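Local atomic coordinates of halogenase PltM (Pseudomonas fluorescens, PDB entry 6BZN), a protein that halogenates phenolic substrates, taking more than one kind of halide, probably as a flavin-dependent enzyme that uses FAD. Residues Ala290-Ile293 against Glu294-Lys297; Lys367-Asp370 against Ala371-Asn375; Pro92-Ile95 against Ile96-Val99. All coordinates share one frame; numbering follows the deposited sequence.

Interaction 1 of 3, residues Ala290-Ile293 against Glu294-Lys297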
loop_
_atom_site.group_PDB
_atom_site.type_symbol
_atom_site.label_atom_id
_atom_site.label_comp_id
_atom_site.label_asym_id
_atom_site.label_seq_id
_atom_site.Cartn_x
_atom_site.Cartn_y
_atom_site.Cartn_z
ATOM N N ALA A 290 -2.136 27.504 -1.557
ATOM C CA ALA A 290 -3.130 26.603 -2.122
ATOM C C ALA A 290 -2.464 25.474 -2.924
ATOM O O ALA A 290 -1.367 25.660 -3.458
ATOM C CB ALA A 290 -4.102 27.375 -2.993
ATOM N N PRO A 291 -3.125 24.301 -3.012
ATOM C CA PRO A 291 -2.486 23.174 -3.716
ATOM C C PRO A 291 -1.948 23.499 -5.113
ATOM O O PRO A 291 -0.795 23.173 -5.396
ATOM C CB PRO A 291 -3.594 22.118 -3.766
ATOM C CG PRO A 291 -4.388 22.392 -2.532
ATOM C CD PRO A 291 -4.399 23.892 -2.389
ATOM N N GLU A 292 -2.728 24.167 -5.968
ATOM C CA GLU A 292 -2.215 24.511 -7.310
ATOM C C GLU A 292 -0.971 25.432 -7.270
ATOM O O GLU A 292 -0.057 25.278 -8.096
ATOM C CB GLU A 292 -3.318 25.080 -8.216
ATOM C CG GLU A 292 -2.919 25.322 -9.673
ATOM C CD GLU A 292 -2.412 24.084 -10.436
ATOM O OE1 GLU A 292 -1.564 24.291 -11.347
ATOM O OE2 GLU A 292 -2.846 22.923 -10.163
ATOM N N ILE A 293 -0.913 26.343 -6.303
ATOM C CA ILE A 293 0.258 27.225 -6.148
ATOM C C ILE A 293 1.479 26.408 -5.686
ATOM O O ILE A 293 2.579 26.573 -6.211
ATOM C CB ILE A 293 -0.033 28.420 -5.197
ATOM C CG1 ILE A 293 -1.097 29.343 -5.821
ATOM C CG2 ILE A 293 1.244 29.211 -4.901
ATOM C CD1 ILE A 293 -1.830 30.203 -4.805
ATOM N N GLU A 294 1.276 25.511 -4.730
ATOM C CA GLU A 294 2.354 24.621 -4.287
ATOM C C GLU A 294 2.849 23.736 -5.441
ATOM O O GLU A 294 4.055 23.522 -5.589
ATOM C CB GLU A 294 1.915 23.772 -3.093
ATOM C CG GLU A 294 1.699 24.551 -1.799
ATOM C CD GLU A 294 2.988 25.121 -1.196
ATOM O OE1 GLU A 294 4.082 24.537 -1.382
ATOM O OE2 GLU A 294 2.900 26.160 -0.508
ATOM N N PHE A 295 1.929 23.261 -6.279
ATOM C CA PHE A 295 2.291 22.458 -7.441
ATOM C C PHE A 295 3.194 23.259 -8.388
ATOM O O PHE A 295 4.275 22.797 -8.759
ATOM C CB PHE A 295 1.033 21.949 -8.170
ATOM C CG PHE A 295 1.324 21.019 -9.319
ATOM C CD1 PHE A 295 2.019 19.829 -9.114
ATOM C CD2 PHE A 295 0.874 21.315 -10.611
ATOM C CE1 PHE A 295 2.296 18.971 -10.170
ATOM C CE2 PHE A 295 1.135 20.456 -11.670
ATOM C CZ PHE A 295 1.847 19.279 -11.450
ATOM N N ARG A 296 2.783 24.481 -8.715
ATOM C CA ARG A 296 3.578 25.340 -9.591
ATOM C C ARG A 296 4.949 25.678 -8.992
ATOM O O ARG A 296 5.940 25.696 -9.731
ATOM C CB ARG A 296 2.830 26.627 -9.961
ATOM C CG ARG A 296 1.551 26.414 -10.763
ATOM C CD ARG A 296 1.768 25.797 -12.146
ATOM N NE ARG A 296 0.656 24.918 -12.532
ATOM C CZ ARG A 296 0.596 24.173 -13.641
ATOM N NH1 ARG A 296 1.582 24.185 -14.540
ATOM N NH2 ARG A 296 -0.476 23.403 -13.855
ATOM N N LYS A 297 5.013 25.940 -7.684
ATOM C CA LYS A 297 6.307 26.157 -7.013
ATOM C C LYS A 297 7.227 24.943 -7.141
ATOM O O LYS A 297 8.427 25.090 -7.399
ATOM C CB LYS A 297 6.131 26.544 -5.540
ATOM C CG LYS A 297 5.584 27.962 -5.343
ATOM C CD LYS A 297 5.673 28.457 -3.900
ATOM C CE LYS A 297 4.826 27.638 -2.947
ATOM N NZ LYS A 297 4.815 28.197 -1.563
HETATM O O HOH W 1 -2.930 21.411 -12.622
#
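Glu292 and Arg296 form an i to i+4 salt bridge on the first turns of helix 291-301, a helix packed against strand 215-223 through Pro291, Glu294 and Phe295. The contact is a local one, and its two partners come together because the backbone brings them round by one turn: Arg296 N donates to Glu292 O at 3.0 Å, just as Glu294 N donates to the carbonyl of Ala290, the N-cap residue.

A single carboxylate oxygen does the gripping. Glu292 OE1 receives Arg296 NE at 2.6 Å and also Arg296 NH2 at 2.9 Å, the former nearly in line with the C-O bond, the latter on the syn side. The oxygen lies almost exactly in the guanidinium plane, whereas the carboxylate as a whole is turned 43° against it. Glu292 starts with CG anti to the backbone N (chi1 -174°) and then bends at chi2, which carries the acid forward to the following turn; Arg296 bends at chi2 and chi3 to meet it. The Phe295 ring meets the two partners differently: OE1 of Glu292 stands at its edge, 3.9 Å from CD2, while CE2 lies over one face of the Arg296 guanidinium, 4.0 Å above the plane and offset toward the rim. The second oxygen, Glu292 OE2, bonds to water 1 at 2.9 Å and to the indole NE1 of Trp318, which also meets Phe295.

A second salt bridge, Lys297 NZ to Glu294 OE2 at 3.0 Å, runs one turn in i to i+3 spacing; Glu289 is a further partner of the lysine, and Tyr285 of the glutamate. With OE1 held by Arg296 and OE2 by Trp318 and water 1, both Glu292 oxygens are engaged, a pattern likely to favour its ionised form and to fix the carboxylate against rotation.

Interaction 2 of 3, residues Lys367-Asp370 against Ala371-Asn375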
loop_
_atom_site.group_PDB
_atom_site.type_symbol
_atom_site.label_atom_id
_atom_site.label_comp_id
_atom_site.label_asym_id
_atom_site.label_seq_id
_atom_site.Cartn_x
_atom_site.Cartn_y
_atom_site.Cartn_z
ATOM N N LYS A 367 -10.065 -16.365 11.631
ATOM C CA LYS A 367 -10.281 -16.224 13.065
ATOM C C LYS A 367 -11.698 -15.767 13.377
ATOM O O LYS A 367 -12.278 -16.187 14.365
ATOM C CB LYS A 367 -9.248 -15.275 13.668
ATOM C CG LYS A 367 -7.823 -15.759 13.447
ATOM C CD LYS A 367 -6.810 -14.782 13.995
ATOM C CE LYS A 367 -5.383 -15.177 13.630
ATOM N NZ LYS A 367 -5.005 -16.458 14.285
ATOM N N VAL A 368 -12.249 -14.884 12.550
ATOM C CA VAL A 368 -13.635 -14.440 12.736
ATOM C C VAL A 368 -14.583 -15.624 12.504
ATOM O O VAL A 368 -15.553 -15.803 13.247
ATOM C CB VAL A 368 -13.957 -13.230 11.822
ATOM C CG1 VAL A 368 -15.445 -12.887 11.836
ATOM C CG2 VAL A 368 -13.150 -12.027 12.281
ATOM N N LEU A 369 -14.291 -16.432 11.484
ATOM C CA LEU A 369 -15.075 -17.630 11.211
ATOM C C LEU A 369 -15.027 -18.623 12.375
ATOM O O LEU A 369 -16.071 -19.168 12.759
ATOM C CB LEU A 369 -14.599 -18.337 9.946
ATOM C CG LEU A 369 -14.809 -17.621 8.616
ATOM C CD1 LEU A 369 -14.224 -18.504 7.521
ATOM C CD2 LEU A 369 -16.269 -17.330 8.352
ATOM N N ASP A 370 -13.835 -18.850 12.925
ATOM C CA ASP A 370 -13.698 -19.733 14.099
ATOM C C ASP A 370 -14.501 -19.177 15.291
ATOM O O ASP A 370 -15.217 -19.918 15.959
ATOM C CB ASP A 370 -12.224 -19.941 14.484
ATOM C CG ASP A 370 -12.058 -20.632 15.841
ATOM O OD1 ASP A 370 -11.946 -19.914 16.868
ATOM O OD2 ASP A 370 -12.076 -21.889 15.890
ATOM N N ALA A 371 -14.391 -17.869 15.532
ATOM C CA ALA A 371 -15.129 -17.216 16.610
ATOM C C ALA A 371 -16.640 -17.381 16.457
ATOM O O ALA A 371 -17.325 -17.728 17.424
ATOM C CB ALA A 371 -14.768 -15.741 16.694
ATOM N N ALA A 372 -17.139 -17.123 15.253
ATOM C CA ALA A 372 -18.577 -17.251 14.942
ATOM C C ALA A 372 -19.086 -18.692 15.048
ATOM O O ALA A 372 -20.253 -18.914 15.353
ATOM C CB ALA A 372 -18.868 -16.730 13.549
ATOM N N ARG A 373 -18.221 -19.653 14.764
ATOM C CA ARG A 373 -18.581 -21.073 14.853
ATOM C C ARG A 373 -18.498 -21.623 16.266
ATOM O O ARG A 373 -19.229 -22.529 16.609
ATOM C CB ARG A 373 -17.711 -21.901 13.916
ATOM C CG ARG A 373 -18.131 -21.692 12.479
ATOM C CD ARG A 373 -17.066 -22.049 11.476
ATOM N NE ARG A 373 -17.505 -21.659 10.134
ATOM C CZ ARG A 373 -16.793 -21.826 9.022
ATOM N NH1 ARG A 373 -15.590 -22.380 9.072
ATOM N NH2 ARG A 373 -17.290 -21.447 7.846
ATOM N N SER A 374 -17.612 -21.076 17.085
ATOM C CA SER A 374 -17.463 -21.516 18.466
ATOM C C SER A 374 -18.228 -20.610 19.438
ATOM O O SER A 374 -18.345 -20.945 20.618
ATOM C CB SER A 374 -15.976 -21.548 18.811
ATOM O OG SER A 374 -15.429 -20.237 18.740
ATOM N N ASN A 375 -18.753 -19.483 18.946
ATOM C CA ASN A 375 -19.345 -18.436 19.778
ATOM C C ASN A 375 -18.435 -18.010 20.944
ATOM O O ASN A 375 -18.872 -17.894 22.093
ATOM C CB ASN A 375 -20.737 -18.862 20.282
ATOM C CG ASN A 375 -21.503 -17.722 20.955
ATOM O OD1 ASN A 375 -21.478 -16.569 20.505
ATOM N ND2 ASN A 375 -22.184 -18.045 22.045
#
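Leu369 and Arg373 meet on the last turns of helix 352-374, an i to i+4 pairing at a helix C-terminus, just ahead of Asn375 with its positive phi. The arginine chain can be followed atom by atom along the carbonyl of Leu369. CB of Arg373 lies 3.4 Å from Leu369 O, and CG and CD each come to 3.3 Å from that same oxygen. From CG the chain runs straight out, and NE is already 3.9 Å from Leu369 O. At the tip the guanidinium turns a face to the leucine, whose CB sits 4.2 Å above the plane and over its centre; NH2 has a weak hydrogen bond to Ser45 O. Nearby, the side chain of Ala372 lies about 6 Å from a bound calcium ion.

The next residue, Ser374, turns its hydroxyl to the backbone one turn earlier. With chi1 at 64°, OG sits between its own N and carbonyl carbon, facing back along the helix; it also bonds to Arg376. An alanine here is likely to leave the Asp370 carbonyl with one strong donor fewer and Arg376 NH1 without its hydroxyl mate. As it stands, Asp370 O accepts both Ser374 N at 2.9 Å and Ser374 OG at 2.8 Å.

Interaction 3 of 3, residues Pro92-Ile95 against Ile96-Val99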
loop_
_atom_site.group_PDB
_atom_site.type_symbol
_atom_site.label_atom_id
_atom_site.label_comp_id
_atom_site.label_asym_id
_atom_site.label_seq_id
_atom_site.Cartn_x
_atom_site.Cartn_y
_atom_site.Cartn_z
ATOM N N PRO A 92 -3.517 -7.040 -14.554
ATOM C CA PRO A 92 -4.108 -5.970 -15.372
ATOM C C PRO A 92 -4.923 -6.469 -16.571
ATOM O O PRO A 92 -5.958 -5.874 -16.890
ATOM C CB PRO A 92 -2.905 -5.149 -15.847
ATOM C CG PRO A 92 -1.693 -5.881 -15.431
ATOM C CD PRO A 92 -2.051 -6.935 -14.449
ATOM N N ASP A 93 -4.485 -7.558 -17.208
ATOM C CA ASP A 93 -5.224 -8.075 -18.366
ATOM C C ASP A 93 -6.582 -8.620 -17.915
ATOM O O ASP A 93 -7.598 -8.360 -18.560
ATOM C CB ASP A 93 -4.398 -9.099 -19.161
ATOM C CG ASP A 93 -3.123 -8.481 -19.801
ATOM O OD1 ASP A 93 -3.073 -7.258 -20.071
ATOM O OD2 ASP A 93 -2.151 -9.231 -20.033
ATOM N N LYS A 94 -6.617 -9.296 -16.771
ATOM C CA LYS A 94 -7.880 -9.749 -16.208
ATOM C C LYS A 94 -8.770 -8.587 -15.734
ATOM O O LYS A 94 -9.976 -8.684 -15.855
ATOM C CB LYS A 94 -7.687 -10.740 -15.062
ATOM C CG LYS A 94 -6.920 -12.011 -15.406
ATOM C CD LYS A 94 -7.677 -12.936 -16.354
ATOM C CE LYS A 94 -6.983 -14.294 -16.432
ATOM N NZ LYS A 94 -7.120 -14.961 -17.764
ATOM N N ILE A 95 -8.189 -7.516 -15.184
ATOM C CA ILE A 95 -8.975 -6.308 -14.830
ATOM C C ILE A 95 -9.663 -5.701 -16.049
ATOM O O ILE A 95 -10.863 -5.418 -16.012
ATOM C CB ILE A 95 -8.109 -5.232 -14.145
ATOM C CG1 ILE A 95 -7.704 -5.723 -12.754
ATOM C CG2 ILE A 95 -8.845 -3.884 -14.051
ATOM C CD1 ILE A 95 -6.614 -4.902 -12.109
ATOM N N ILE A 96 -8.902 -5.521 -17.127
ATOM C CA ILE A 96 -9.436 -4.950 -18.367
ATOM C C ILE A 96 -10.592 -5.823 -18.863
ATOM O O ILE A 96 -11.649 -5.322 -19.222
ATOM C CB ILE A 96 -8.317 -4.835 -19.444
ATOM C CG1 ILE A 96 -7.236 -3.818 -19.024
ATOM C CG2 ILE A 96 -8.868 -4.499 -20.830
ATOM C CD1 ILE A 96 -7.688 -2.402 -18.825
ATOM N N GLN A 97 -10.389 -7.136 -18.834
ATOM C CA GLN A 97 -11.363 -8.102 -19.356
ATOM C C GLN A 97 -12.658 -8.217 -18.527
ATOM O O GLN A 97 -13.747 -8.319 -19.089
ATOM C CB GLN A 97 -10.675 -9.467 -19.488
ATOM C CG GLN A 97 -11.544 -10.613 -19.956
ATOM C CD GLN A 97 -10.778 -11.925 -20.048
ATOM O OE1 GLN A 97 -9.539 -11.961 -19.982
ATOM N NE2 GLN A 97 -11.514 -13.014 -20.209
ATOM N N HIS A 98 -12.540 -8.188 -17.205
ATOM C CA HIS A 98 -13.676 -8.464 -16.313
ATOM C C HIS A 98 -14.229 -7.288 -15.548
ATOM O O HIS A 98 -15.412 -7.289 -15.246
ATOM C CB HIS A 98 -13.301 -9.533 -15.304
ATOM C CG HIS A 98 -12.969 -10.840 -15.936
ATOM N ND1 HIS A 98 -13.938 -11.709 -16.388
ATOM C CD2 HIS A 98 -11.779 -11.416 -16.222
ATOM C CE1 HIS A 98 -13.358 -12.778 -16.906
ATOM N NE2 HIS A 98 -12.048 -12.628 -16.812
ATOM N N VAL A 99 -13.391 -6.330 -15.179
ATOM C CA VAL A 99 -13.853 -5.150 -14.461
ATOM C C VAL A 99 -14.236 -4.080 -15.483
ATOM O O VAL A 99 -15.325 -3.510 -15.424
ATOM C CB VAL A 99 -12.786 -4.593 -13.498
ATOM C CG1 VAL A 99 -13.332 -3.374 -12.760
ATOM C CG2 VAL A 99 -12.353 -5.656 -12.501
HETATM O O HOH W 2 -10.154 -14.747 -17.466
#
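Ile95, Ile96 and Lys94 carry this contact within the short helix 92-98, each reaching forward or back by one turn. Ile95 lies alongside Val99, both pointing the same way, with Ile95 CG2 4.0 Å from Val99 CB; CG2 is anti to the backbone N while CG1 (chi1 -69°) lies beside it. The backbone binds the same pair, Val99 N donating to Ile95 O at 2.8 Å. Beyond the helix, Ile95 packs on Cys104, Ala136, Leu138 and Ile143, and Val99 on Phe146.

Ile96 turns back instead: its CG1 comes to 3.2 Å from Pro92 O, the carbonyl that its own N bonds. The Lys94 chain, bent at chi2, runs beside Gln97 and points the same way. The oxygen of water 2 lies 3.1 Å from Lys94 NZ, which donates to it, and 2.9 Å from His98 NE2, in the plane of the imidazole. The near edge of that ring comes back to the lysine's backbone, His98 CD2 being 3.3 Å from Lys94 O, and Tyr88 stacks on the ring.

Branched apolar residues on one side, with lysine, glutamine and histidine on another, make this a small amphipathic helix, laid on strands 104-107 and 134-138 and helix 140-153.

How the interactions relate
All three contacts are i to i+3 and i to i+4 pairings; each lies along one helix, the three helices are different ones, and their nearest atoms stay about 24 Å or more apart. Interactions 1 and 2 lie on opposite sides of the chain's centre, with centres about 51 Å apart. Each mixes buried and exposed residues, and the chemistry shifts with position along the helix. At a helix start, interaction 1 relies on two charge pairs, one of them beside a phenylalanine ring. At a helix end, interaction 2 turns a hydroxyl to a backbone carbonyl and lays a guanidinium face on a leucine CB. Interaction 3 is the most apolar, with a lysine and a histidine bridged by water.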